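Local coordinates for cell envelope-related transcriptional attenuator domain-containing protein (PDB 3OKZ), which is of unknown function but, as a LytR/CpsA/Psr (LCP) family member, probably helps attach lipid-linked glycopolymers to the bacterial cell wall, at residues Met25-Gly30 with Ala87-Gly92; Asn41-Ile46 with Tyr180-Arg185; Gly92-Ala97 with Asp110-Ile115; Thr100-Asp103 with Asn108-Tyr111; Asn116-Val121 with Ser214-Thr219. One frame throughout, in Å; residues are numbered along the deposited sequence.

Interaction 1 (Met25-Gly30 with Ala87-Gly92)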
# COMPACT_ATOMS: atom_id res chain seq x y z
N MSE A 25 2.27 -3.83 -1.05
CA MSE A 25 0.90 -4.27 -1.30
C MSE A 25 0.45 -5.51 -0.55
O MSE A 25 1.19 -6.50 -0.41
CB MSE A 25 0.68 -4.55 -2.77
CG MSE A 25 1.01 -3.42 -3.69
SE MSE A 25 0.77 -4.07 -5.49
CE MSE A 25 -0.98 -3.36 -5.82
N GLY A 26 -0.80 -5.44 -0.09
CA GLY A 26 -1.43 -6.53 0.62
C GLY A 26 -2.36 -7.17 -0.39
O GLY A 26 -3.31 -6.54 -0.88
N VAL A 27 -2.09 -8.42 -0.72
CA VAL A 27 -2.93 -9.07 -1.69
C VAL A 27 -3.83 -10.15 -1.11
O VAL A 27 -3.40 -10.96 -0.29
CB VAL A 27 -2.10 -9.71 -2.78
CG1 VAL A 27 -3.01 -10.27 -3.86
CG2 VAL A 27 -1.12 -8.69 -3.35
N ASP A 28 -5.08 -10.15 -1.54
CA ASP A 28 -6.03 -11.17 -1.12
C ASP A 28 -6.08 -12.18 -2.27
O ASP A 28 -6.75 -11.97 -3.29
CB ASP A 28 -7.40 -10.55 -0.88
CG ASP A 28 -8.43 -11.56 -0.46
OD1 ASP A 28 -8.08 -12.47 0.31
OD2 ASP A 28 -9.59 -11.43 -0.90
N THR A 29 -5.31 -13.25 -2.12
CA THR A 29 -5.21 -14.27 -3.15
C THR A 29 -6.32 -15.32 -3.09
O THR A 29 -6.39 -16.20 -3.94
CB THR A 29 -3.83 -14.95 -3.11
OG1 THR A 29 -3.57 -15.45 -1.80
CG2 THR A 29 -2.74 -13.94 -3.46
N GLY A 30 -7.19 -15.22 -2.09
CA GLY A 30 -8.31 -16.15 -1.99
C GLY A 30 -8.16 -17.48 -1.28
O GLY A 30 -7.29 -17.66 -0.42
N ALA A 87 -8.46 -1.84 -9.89
CA ALA A 87 -8.46 -2.78 -11.01
C ALA A 87 -7.14 -3.11 -11.70
O ALA A 87 -7.09 -4.03 -12.51
CB ALA A 87 -9.47 -2.32 -12.06
N ALA A 88 -6.08 -2.36 -11.41
CA ALA A 88 -4.79 -2.63 -12.04
C ALA A 88 -4.34 -4.05 -11.70
O ALA A 88 -4.19 -4.90 -12.58
CB ALA A 88 -3.76 -1.64 -11.57
N TYR A 89 -4.14 -4.32 -10.41
CA TYR A 89 -3.72 -5.65 -9.97
C TYR A 89 -4.78 -6.67 -10.35
O TYR A 89 -4.47 -7.73 -10.88
CB TYR A 89 -3.51 -5.65 -8.45
CG TYR A 89 -2.78 -6.86 -7.91
CD1 TYR A 89 -3.44 -8.07 -7.72
CD2 TYR A 89 -1.43 -6.79 -7.56
CE1 TYR A 89 -2.77 -9.18 -7.19
CE2 TYR A 89 -0.75 -7.89 -7.04
CZ TYR A 89 -1.43 -9.08 -6.86
OH TYR A 89 -0.75 -10.17 -6.35
N ALA A 90 -6.04 -6.34 -10.09
CA ALA A 90 -7.17 -7.22 -10.41
C ALA A 90 -7.12 -7.81 -11.82
O ALA A 90 -7.43 -8.98 -12.02
CB ALA A 90 -8.48 -6.48 -10.21
N SER A 91 -6.73 -7.01 -12.81
CA SER A 91 -6.67 -7.52 -14.17
C SER A 91 -5.28 -7.49 -14.80
O SER A 91 -5.15 -7.48 -16.02
CB SER A 91 -7.65 -6.74 -15.04
OG SER A 91 -7.40 -5.35 -14.94
N GLY A 92 -4.25 -7.48 -13.97
CA GLY A 92 -2.89 -7.44 -14.50
C GLY A 92 -1.88 -7.69 -13.40
O GLY A 92 -0.68 -7.68 -13.63

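Interaction 2 (Asn41-Ile46 with Tyr180-Arg185)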
# COMPACT_ATOMS: atom_id res chain seq x y z
N ASN A 41 -6.74 -9.43 -5.68
CA ASN A 41 -7.14 -8.04 -5.57
C ASN A 41 -6.24 -7.22 -4.65
O ASN A 41 -5.82 -7.70 -3.60
CB ASN A 41 -8.58 -7.97 -5.07
CG ASN A 41 -9.59 -8.20 -6.18
OD1 ASN A 41 -9.84 -7.31 -6.98
ND2 ASN A 41 -10.15 -9.40 -6.23
N SER A 42 -5.95 -5.99 -5.06
CA SER A 42 -5.11 -5.11 -4.27
C SER A 42 -5.94 -4.74 -3.05
O SER A 42 -6.79 -3.85 -3.11
CB SER A 42 -4.73 -3.84 -5.05
OG SER A 42 -5.85 -3.02 -5.33
N ASP A 43 -5.68 -5.44 -1.96
CA ASP A 43 -6.39 -5.21 -0.71
C ASP A 43 -5.85 -3.95 -0.07
O ASP A 43 -6.49 -3.35 0.80
CB ASP A 43 -6.20 -6.40 0.21
CG ASP A 43 -7.22 -6.44 1.31
OD1 ASP A 43 -8.43 -6.52 0.98
OD2 ASP A 43 -6.83 -6.40 2.49
N SER A 44 -4.66 -3.55 -0.50
CA SER A 44 -4.01 -2.36 0.02
C SER A 44 -2.84 -1.95 -0.84
O SER A 44 -2.14 -2.79 -1.41
CB SER A 44 -3.50 -2.60 1.43
OG SER A 44 -2.96 -1.40 1.95
N MSE A 45 -2.63 -0.64 -0.95
CA MSE A 45 -1.52 -0.15 -1.72
C MSE A 45 -0.91 1.02 -1.03
O MSE A 45 -1.58 2.01 -0.78
CB MSE A 45 -1.97 0.23 -3.11
CG MSE A 45 -1.83 -0.92 -4.08
SE MSE A 45 -2.17 -0.34 -5.85
CE MSE A 45 -4.10 -0.29 -5.75
N ILE A 46 0.37 0.91 -0.71
CA ILE A 46 1.07 1.99 -0.03
C ILE A 46 2.41 2.22 -0.68
O ILE A 46 3.19 1.28 -0.84
CB ILE A 46 1.34 1.68 1.45
CG1 ILE A 46 0.07 1.17 2.13
CG2 ILE A 46 1.83 2.92 2.15
CD1 ILE A 46 -0.23 -0.27 1.80
N TYR A 180 -11.13 5.48 4.18
CA TYR A 180 -10.06 6.33 4.70
C TYR A 180 -9.78 5.96 6.14
O TYR A 180 -8.64 6.02 6.61
CB TYR A 180 -10.42 7.81 4.55
CG TYR A 180 -10.49 8.19 3.09
CD1 TYR A 180 -9.42 7.91 2.23
CD2 TYR A 180 -11.64 8.75 2.54
CE1 TYR A 180 -9.49 8.18 0.88
CE2 TYR A 180 -11.72 9.03 1.18
CZ TYR A 180 -10.64 8.75 0.36
OH TYR A 180 -10.68 9.03 -0.99
N GLY A 181 -10.84 5.56 6.84
CA GLY A 181 -10.70 5.13 8.22
C GLY A 181 -9.95 3.82 8.09
O GLY A 181 -8.88 3.63 8.68
N ARG A 182 -10.50 2.94 7.27
CA ARG A 182 -9.92 1.63 7.01
C ARG A 182 -8.43 1.71 6.69
O ARG A 182 -7.67 0.81 7.07
CB ARG A 182 -10.64 0.97 5.83
CG ARG A 182 -10.00 -0.32 5.38
CD ARG A 182 -10.78 -0.97 4.24
NE ARG A 182 -10.20 -2.27 3.91
CZ ARG A 182 -10.45 -2.95 2.80
NH1 ARG A 182 -11.30 -2.46 1.90
NH2 ARG A 182 -9.85 -4.11 2.60
N GLN A 183 -8.01 2.76 6.00
CA GLN A 183 -6.60 2.91 5.66
C GLN A 183 -5.72 3.38 6.81
O GLN A 183 -4.58 2.94 6.93
CB GLN A 183 -6.43 3.82 4.45
CG GLN A 183 -6.72 3.08 3.15
CD GLN A 183 -6.69 3.97 1.96
OE1 GLN A 183 -7.54 4.83 1.83
NE2 GLN A 183 -5.70 3.79 1.09
N LYS A 184 -6.25 4.26 7.66
CA LYS A 184 -5.45 4.74 8.79
C LYS A 184 -5.11 3.47 9.56
O LYS A 184 -3.96 3.21 9.89
CB LYS A 184 -6.29 5.69 9.66
CG LYS A 184 -5.49 6.74 10.42
CD LYS A 184 -4.89 7.78 9.49
CE LYS A 184 -3.98 8.76 10.24
NZ LYS A 184 -3.23 9.71 9.34
N ARG A 185 -6.12 2.65 9.80
CA ARG A 185 -5.90 1.41 10.52
C ARG A 185 -4.91 0.51 9.79
O ARG A 185 -4.08 -0.15 10.42
CB ARG A 185 -7.24 0.68 10.74
CG ARG A 185 -7.97 1.10 12.01
CD ARG A 185 -9.37 0.51 12.07
NE ARG A 185 -10.31 1.30 11.27
CZ ARG A 185 -11.16 0.80 10.38
NH1 ARG A 185 -11.19 -0.51 10.17
NH2 ARG A 185 -11.94 1.60 9.68

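Interaction 3 (Gly92-Ala97 with Asp110-Ile115)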
# COMPACT_ATOMS: atom_id res chain seq x y z
N GLY A 92 -4.25 -7.48 -13.97
CA GLY A 92 -2.89 -7.44 -14.50
C GLY A 92 -1.88 -7.69 -13.40
O GLY A 92 -0.68 -7.68 -13.63
N GLY A 93 -2.39 -7.91 -12.20
CA GLY A 93 -1.55 -8.17 -11.05
C GLY A 93 -0.42 -7.19 -10.82
O GLY A 93 -0.40 -6.10 -11.38
N ALA A 94 0.52 -7.60 -9.98
CA ALA A 94 1.68 -6.81 -9.60
C ALA A 94 2.19 -5.84 -10.66
O ALA A 94 2.27 -4.62 -10.42
CB ALA A 94 2.80 -7.74 -9.16
N GLU A 95 2.55 -6.37 -11.83
CA GLU A 95 3.07 -5.56 -12.93
C GLU A 95 2.21 -4.35 -13.32
O GLU A 95 2.73 -3.24 -13.47
CB GLU A 95 3.28 -6.44 -14.16
CG GLU A 95 3.52 -5.69 -15.45
CD GLU A 95 4.00 -6.62 -16.55
OE1 GLU A 95 5.23 -6.81 -16.69
OE2 GLU A 95 3.14 -7.17 -17.27
N MSE A 96 0.92 -4.59 -13.50
CA MSE A 96 -0.00 -3.53 -13.91
C MSE A 96 -0.22 -2.56 -12.76
O MSE A 96 -0.37 -1.36 -12.97
CB MSE A 96 -1.34 -4.12 -14.38
CG MSE A 96 -2.30 -3.12 -15.01
SE MSE A 96 -3.68 -4.00 -16.07
CE MSE A 96 -2.94 -3.71 -17.83
N ALA A 97 -0.24 -3.08 -11.54
CA ALA A 97 -0.42 -2.23 -10.38
C ALA A 97 0.79 -1.32 -10.34
O ALA A 97 0.67 -0.10 -10.20
CB ALA A 97 -0.46 -3.07 -9.13
N ASP A 110 11.34 2.27 -7.33
CA ASP A 110 12.48 1.38 -7.10
C ASP A 110 12.15 -0.10 -6.90
O ASP A 110 12.55 -0.96 -7.69
CB ASP A 110 13.27 1.89 -5.89
CG ASP A 110 14.07 3.13 -6.22
OD1 ASP A 110 14.29 3.96 -5.32
OD2 ASP A 110 14.50 3.26 -7.38
N TYR A 111 11.42 -0.41 -5.83
CA TYR A 111 11.09 -1.80 -5.56
C TYR A 111 9.60 -2.07 -5.46
O TYR A 111 8.77 -1.22 -5.80
CB TYR A 111 11.80 -2.26 -4.28
CG TYR A 111 13.29 -2.04 -4.35
CD1 TYR A 111 13.86 -0.85 -3.92
CD2 TYR A 111 14.11 -2.99 -4.97
CE1 TYR A 111 15.22 -0.60 -4.10
CE2 TYR A 111 15.47 -2.75 -5.16
CZ TYR A 111 16.02 -1.55 -4.73
OH TYR A 111 17.35 -1.30 -4.98
N PHE A 112 9.25 -3.26 -4.99
CA PHE A 112 7.87 -3.65 -4.89
C PHE A 112 7.76 -4.87 -3.99
O PHE A 112 8.55 -5.81 -4.08
CB PHE A 112 7.36 -3.99 -6.29
CG PHE A 112 6.26 -4.99 -6.31
CD1 PHE A 112 4.92 -4.59 -6.18
CD2 PHE A 112 6.55 -6.35 -6.43
CE1 PHE A 112 3.89 -5.52 -6.17
CE2 PHE A 112 5.52 -7.30 -6.43
CZ PHE A 112 4.19 -6.88 -6.29
N MSE A 113 6.78 -4.85 -3.10
CA MSE A 113 6.59 -5.97 -2.21
C MSE A 113 5.11 -6.30 -2.05
O MSE A 113 4.26 -5.41 -1.89
CB MSE A 113 7.20 -5.67 -0.85
CG MSE A 113 7.01 -6.79 0.15
SE MSE A 113 7.79 -6.43 1.86
CE MSE A 113 9.50 -7.27 1.61
N GLN A 114 4.81 -7.58 -2.13
CA GLN A 114 3.43 -8.01 -1.96
C GLN A 114 3.36 -9.14 -0.96
O GLN A 114 4.22 -10.02 -0.95
CB GLN A 114 2.82 -8.43 -3.31
CG GLN A 114 3.40 -9.67 -3.95
CD GLN A 114 2.92 -9.81 -5.39
OE1 GLN A 114 1.86 -9.30 -5.76
NE2 GLN A 114 3.71 -10.49 -6.21
N ILE A 115 2.35 -9.07 -0.10
CA ILE A 115 2.12 -10.07 0.94
C ILE A 115 0.64 -10.42 0.98
O ILE A 115 -0.21 -9.52 0.97
CB ILE A 115 2.57 -9.54 2.31
CG1 ILE A 115 4.02 -9.04 2.22
CG2 ILE A 115 2.46 -10.64 3.37
CD1 ILE A 115 4.67 -8.72 3.55

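Interaction 4 (Thr100-Asp103 with Asn108-Tyr111)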
# COMPACT_ATOMS: atom_id res chain seq x y z
N THR A 100 0.68 1.14 -13.32
CA THR A 100 -0.41 2.08 -13.09
C THR A 100 -0.01 3.06 -11.99
O THR A 100 -0.32 4.25 -12.08
CB THR A 100 -1.70 1.36 -12.64
OG1 THR A 100 -2.03 0.35 -13.60
CG2 THR A 100 -2.85 2.35 -12.54
N VAL A 101 0.68 2.57 -10.97
CA VAL A 101 1.10 3.44 -9.88
C VAL A 101 2.22 4.37 -10.29
O VAL A 101 2.27 5.53 -9.85
CB VAL A 101 1.55 2.61 -8.65
CG1 VAL A 101 2.38 3.48 -7.70
CG2 VAL A 101 0.30 2.07 -7.91
N GLN A 102 3.13 3.88 -11.12
CA GLN A 102 4.23 4.72 -11.56
C GLN A 102 3.65 5.87 -12.38
O GLN A 102 4.08 7.02 -12.24
CB GLN A 102 5.24 3.92 -12.38
CG GLN A 102 5.99 2.87 -11.56
CD GLN A 102 7.18 2.26 -12.28
OE1 GLN A 102 7.95 1.51 -11.70
NE2 GLN A 102 7.34 2.59 -13.55
N ASP A 103 2.67 5.58 -13.23
CA ASP A 103 2.06 6.63 -14.05
C ASP A 103 1.18 7.57 -13.25
O ASP A 103 0.99 8.73 -13.63
CB ASP A 103 1.24 6.03 -15.19
CG ASP A 103 2.11 5.46 -16.29
OD1 ASP A 103 3.27 5.94 -16.44
OD2 ASP A 103 1.63 4.54 -17.01
N ASN A 108 9.43 6.62 -10.94
CA ASN A 108 9.80 5.22 -11.09
C ASN A 108 9.93 4.66 -9.68
O ASN A 108 10.65 5.19 -8.82
CB ASN A 108 11.12 5.10 -11.87
CG ASN A 108 10.93 5.33 -13.38
OD1 ASN A 108 11.89 5.25 -14.16
ND2 ASN A 108 9.70 5.61 -13.79
N VAL A 109 9.18 3.60 -9.44
CA VAL A 109 9.15 2.96 -8.13
C VAL A 109 10.25 1.90 -7.97
O VAL A 109 10.09 0.76 -8.41
CB VAL A 109 7.78 2.29 -7.89
CG1 VAL A 109 7.71 1.71 -6.50
CG2 VAL A 109 6.67 3.29 -8.11
N ASP A 110 11.34 2.27 -7.33
CA ASP A 110 12.48 1.38 -7.10
C ASP A 110 12.15 -0.10 -6.90
O ASP A 110 12.55 -0.96 -7.69
CB ASP A 110 13.27 1.89 -5.89
CG ASP A 110 14.07 3.13 -6.22
OD1 ASP A 110 14.29 3.96 -5.32
OD2 ASP A 110 14.50 3.26 -7.38
N TYR A 111 11.42 -0.41 -5.83
CA TYR A 111 11.09 -1.80 -5.56
C TYR A 111 9.60 -2.07 -5.46
O TYR A 111 8.77 -1.22 -5.80
CB TYR A 111 11.80 -2.26 -4.28
CG TYR A 111 13.29 -2.04 -4.35
CD1 TYR A 111 13.86 -0.85 -3.92
CD2 TYR A 111 14.11 -2.99 -4.97
CE1 TYR A 111 15.22 -0.60 -4.10
CE2 TYR A 111 15.47 -2.75 -5.16
CZ TYR A 111 16.02 -1.55 -4.73
OH TYR A 111 17.35 -1.30 -4.98

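Interaction 5 (Asn116-Val121 with Ser214-Thr219)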
# COMPACT_ATOMS: atom_id res chain seq x y z
N ASN A 116 0.31 -11.70 1.01
CA ASN A 116 -1.09 -12.10 1.06
C ASN A 116 -1.60 -12.04 2.48
O ASN A 116 -0.83 -11.78 3.42
CB ASN A 116 -1.30 -13.51 0.50
CG ASN A 116 -0.52 -14.55 1.25
OD1 ASN A 116 -0.60 -14.63 2.47
ND2 ASN A 116 0.22 -15.37 0.53
N MSE A 117 -2.89 -12.30 2.66
CA MSE A 117 -3.49 -12.21 3.98
C MSE A 117 -2.88 -13.11 5.04
O MSE A 117 -2.82 -12.73 6.20
CB MSE A 117 -5.00 -12.42 3.87
CG MSE A 117 -5.67 -11.45 2.90
SE MSE A 117 -5.38 -9.57 3.33
CE MSE A 117 -4.02 -9.15 2.02
N GLN A 118 -2.42 -14.29 4.64
CA GLN A 118 -1.82 -15.20 5.61
C GLN A 118 -0.55 -14.53 6.09
O GLN A 118 -0.26 -14.51 7.28
CB GLN A 118 -1.46 -16.54 4.98
CG GLN A 118 -0.99 -17.57 6.00
CD GLN A 118 -2.11 -18.06 6.90
OE1 GLN A 118 -3.06 -18.71 6.43
NE2 GLN A 118 -2.03 -17.75 8.20
N GLY A 119 0.19 -13.97 5.13
CA GLY A 119 1.43 -13.30 5.43
C GLY A 119 1.25 -12.22 6.48
O GLY A 119 2.04 -12.14 7.41
N LEU A 120 0.22 -11.40 6.33
CA LEU A 120 -0.02 -10.35 7.31
C LEU A 120 -0.28 -11.03 8.64
O LEU A 120 0.39 -10.74 9.63
CB LEU A 120 -1.24 -9.50 6.94
CG LEU A 120 -1.55 -8.47 8.05
CD1 LEU A 120 -0.35 -7.50 8.15
CD2 LEU A 120 -2.85 -7.71 7.76
N VAL A 121 -1.26 -11.93 8.65
CA VAL A 121 -1.62 -12.66 9.86
C VAL A 121 -0.40 -13.28 10.52
O VAL A 121 -0.17 -13.08 11.71
CB VAL A 121 -2.68 -13.76 9.55
CG1 VAL A 121 -2.66 -14.85 10.61
CG2 VAL A 121 -4.07 -13.11 9.52
N SER A 214 8.00 -15.78 4.49
CA SER A 214 8.64 -16.18 3.24
C SER A 214 7.73 -16.79 2.16
O SER A 214 7.72 -16.32 1.02
CB SER A 214 9.79 -17.13 3.57
OG SER A 214 10.46 -17.58 2.41
N ASN A 215 6.99 -17.84 2.50
CA ASN A 215 6.12 -18.48 1.50
C ASN A 215 4.90 -17.67 1.08
O ASN A 215 4.22 -18.04 0.12
CB ASN A 215 5.63 -19.84 1.99
CG ASN A 215 6.69 -20.91 1.91
OD1 ASN A 215 7.59 -20.98 2.75
ND2 ASN A 215 6.60 -21.76 0.89
N ASN A 216 4.61 -16.56 1.77
CA ASN A 216 3.43 -15.79 1.43
C ASN A 216 3.65 -14.34 1.14
O ASN A 216 2.80 -13.50 1.46
CB ASN A 216 2.36 -15.91 2.52
CG ASN A 216 1.78 -17.30 2.60
OD1 ASN A 216 2.37 -18.21 3.16
ND2 ASN A 216 0.61 -17.47 2.01
N MSE A 217 4.81 -14.04 0.56
CA MSE A 217 5.16 -12.68 0.18
C MSE A 217 6.20 -12.78 -0.91
O MSE A 217 7.11 -13.60 -0.83
CB MSE A 217 5.70 -11.90 1.39
CG MSE A 217 7.16 -12.15 1.73
SE MSE A 217 8.32 -10.68 1.19
CE MSE A 217 9.34 -11.61 -0.16
N GLN A 218 6.03 -11.96 -1.95
CA GLN A 218 6.94 -11.96 -3.10
C GLN A 218 7.49 -10.55 -3.32
O GLN A 218 6.74 -9.59 -3.46
CB GLN A 218 6.19 -12.46 -4.34
CG GLN A 218 7.07 -12.79 -5.54
CD GLN A 218 7.17 -11.66 -6.55
OE1 GLN A 218 7.84 -11.78 -7.58
NE2 GLN A 218 6.49 -10.55 -6.27
N THR A 219 8.82 -10.43 -3.34
CA THR A 219 9.44 -9.13 -3.53
C THR A 219 10.30 -8.98 -4.78
O THR A 219 10.81 -9.95 -5.34
CB THR A 219 10.31 -8.74 -2.33
OG1 THR A 219 11.03 -7.54 -2.64
CG2 THR A 219 11.31 -9.84 -1.99

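Interaction 1 (Met25-Gly30 with Ala87-Gly92)
A Met-aromatic contact between Met25, modelled as selenomethionine, and Tyr89 joins the short helix 87-90 to strand 20-28 in the buried core of the LCP-family alpha/beta fold. Met25 and Val27 alternate with Gly26 along the strand and thus present their side chains to the same side, where the tyrosine lies across both. The selenium of Met25 sits 5.2 Å from the centroid of the Tyr89 ring and 66° off its normal, an oblique approach. Beyond it the chain bends at chi3 (99°), which carries Met25 CE to within 3.9 Å of Tyr89 CD2. The phenol end meets Val27, whose side chain runs at about a right angle to that of the tyrosine. Both methyls come obliquely from the same side of the ring, with Val27 CG1 3.5 Å from Tyr89 CE1 and Val27 CG2 3.5 Å from Tyr89 CZ. The hydroxyl is not left in a purely apolar setting, since Gln114 of the adjoining strand 111-116 takes part in a hydrogen bond with it. At the end of the helix, Ser91 OG donates to Ala87 O at 2.8 Å, while Ser91 N reaches that oxygen from the opposite face of its carbonyl plane.

Interaction 2 (Asn41-Ile46 with Tyr180-Arg185)
Arg182 reaches from helix 178-200 to Asp43, which lies at a classic beta bulge: Asp43 and Ser44 both face Gly26 of the neighbouring strand 20-28 in the central sheet of the LCP fold. The arginine begins far from its partner, with Arg182 CB 9.2 Å from Asp43 OD1, although the bond from CA already heads toward the strand. With CG anti to the backbone N (chi1 173°) and the chain extended from CG to NE, the arginine is fully stretched. Each step therefore gains ground: Arg182 CD lies 6.9 Å from Asp43 OD1, and Arg182 NE 5.5 Å from the same oxygen. At the guanidinium the two branches part company. NH1 turns toward Asp179, with which it forms a long, weak ion pair, whereas NH2 completes the crossing and makes a salt bridge to the aspartate. The oxygen comes in at the edge of the guanidinium, in its plane, but the carboxylate plane is turned 64° from that of the guanidinium, so this is not a flat, two-pronged pairing. The hydrogen bond within the ion pair is weak and bent, with an N-H...O angle of 121°. Arg170 forms a further salt bridge with Asp43 OD1, and Arg64 adds a long, weak ion pair to the same oxygen. Such a gathering of arginines and acids is consistent with the polar, phosphate-handling pocket of LCP relatives. The helix-to-strand connection itself rests on Arg182 NH2 and Asp43 OD1, 3.2 Å apart.

Interaction 3 (Gly92-Ala97 with Asp110-Ile115)
Phe112 turns its ring toward Ala94 because its CG is placed anti to the backbone N (chi1 152°), with the ring plane then set nearly perpendicular to the side-chain bend by chi2 of 87°. Two residues along the strand, Gln114 takes the first torsion that lodges CG between the backbone N and the carbonyl carbon (67°), and the rest of its chain runs out extended toward the same methyl. Ala94 CB is the shared target. It lies 3.3 Å from Phe112 CZ, approaching the far end of the ring obliquely and about equally distant from the two flanking carbons, CE1 and CE2. The amide is the second neighbour, with Gln114 OE1 3.9 Å from Ala94 CB. That oxygen also lies at the rim of the phenylalanine ring, in its plane, 3.4 Å from Phe112 CZ, while Gln114 N lies above one face, offset toward the rim. The amide oxygen is engaged by Tyr89, which helps hold the amide in this setting. A small residue near the start of helix 93-105 thus packs directly against strand 111-116, in the helix-on-sheet layering of an alpha/beta fold.

Interaction 4 (Thr100-Asp103 with Asn108-Tyr111)
Gln102 and Val109 carry most of this contact, which closes the turn between helix 93-105 and strand 111-116; the alpha carbons of Gln102 and Asn108 come within 5.6 Å of each other. The polar part is a single hydrogen bond, weak by its length: Val109 N donates to Gln102 OE1 at 3.3 Å, with a fairly straight N-H...O angle of 153°. The glutamine reaches this backbone donor with CG anti to its own carbonyl carbon (chi1 -67°) and an extended chain beyond, which lays the amide alongside the loop backbone. Its other branch points to the amide of Asn108. Here Gln102 NE2 and Asn108 ND2 stay 3.8 Å apart; the amide planes are 26° apart, and no bond joins the two NH2 groups. The apolar part centres on one methyl of the valine. Val109 CG2 rests 3.5 Å from Gln102 CG, the aliphatic portion of the glutamine, and 4.3 Å from Val101 CG1, one residue earlier on the helix. The glutamine is thus used twice, by its methylene and by its carbonyl. Deeper in the fold, Val109 continues onto Leu23 of strand 20-28 and Leu47 of strand 41-51, while Val101 rests on Met45 of the latter, so that the end of the helix and the loop that follows it are seated together on the central sheet.

Interaction 5 (Asn116-Val121 with Ser214-Thr219)
A helix N-cap at Asn116, where strand 111-116 gives way to helix 117-126, meets Asn216 at the entrance to strand 217-219. Asn116 folds its side chain back between its backbone N and carbonyl carbon (chi1 60°), which brings OD1 over the first turn of the helix. There it accepts from Gly119 N at 2.9 Å with a nearly straight N-H...O angle of 164°, and more weakly from Gln118 N at the same distance. The backbone of Asn116 serves the other partner: Asn116 N donates to Asn216 O at 3.1 Å, again close to linear. The two side chains cross obliquely, their amide planes nearly perpendicular at 82°. Their nitrogens are modelled too close for two donors, so the detailed setting of the Asn216 amide is doubtful. Asn216 CB lies 3.9 Å from Gly119 N, against a position with no side chain, and Gln118 CB lies 4.1 Å from Asn216 CG. The Asn116-Asn216 bond continues the antiparallel register in which Gln114 pairs with Gln218. The arrangement is that of a strand-to-helix junction, capped by asparagine and held to the edge strand of the mixed sheet.

How the interactions relate
All five contacts gather on the central mixed sheet, in which strands 217-219, 111-116, 20-28 and 41-51 lie side by side in that order. Interactions 1 and 3 share Gly92 and have centres about 9 Å apart; interaction 4, about 9 Å from the centre of interaction 3, lies further along the same helix 93-105 and uses Asp110 and Tyr111 in common with it. Along the chain, interactions 3 and 4 are nested within the long loop closed by interaction 2, whose segments alternate with those of interactions 1 and 5. Strand and helix contacts are thereby interlocked in one compact domain, with interactions 4 and 5 farthest apart, about 21 Å between centres.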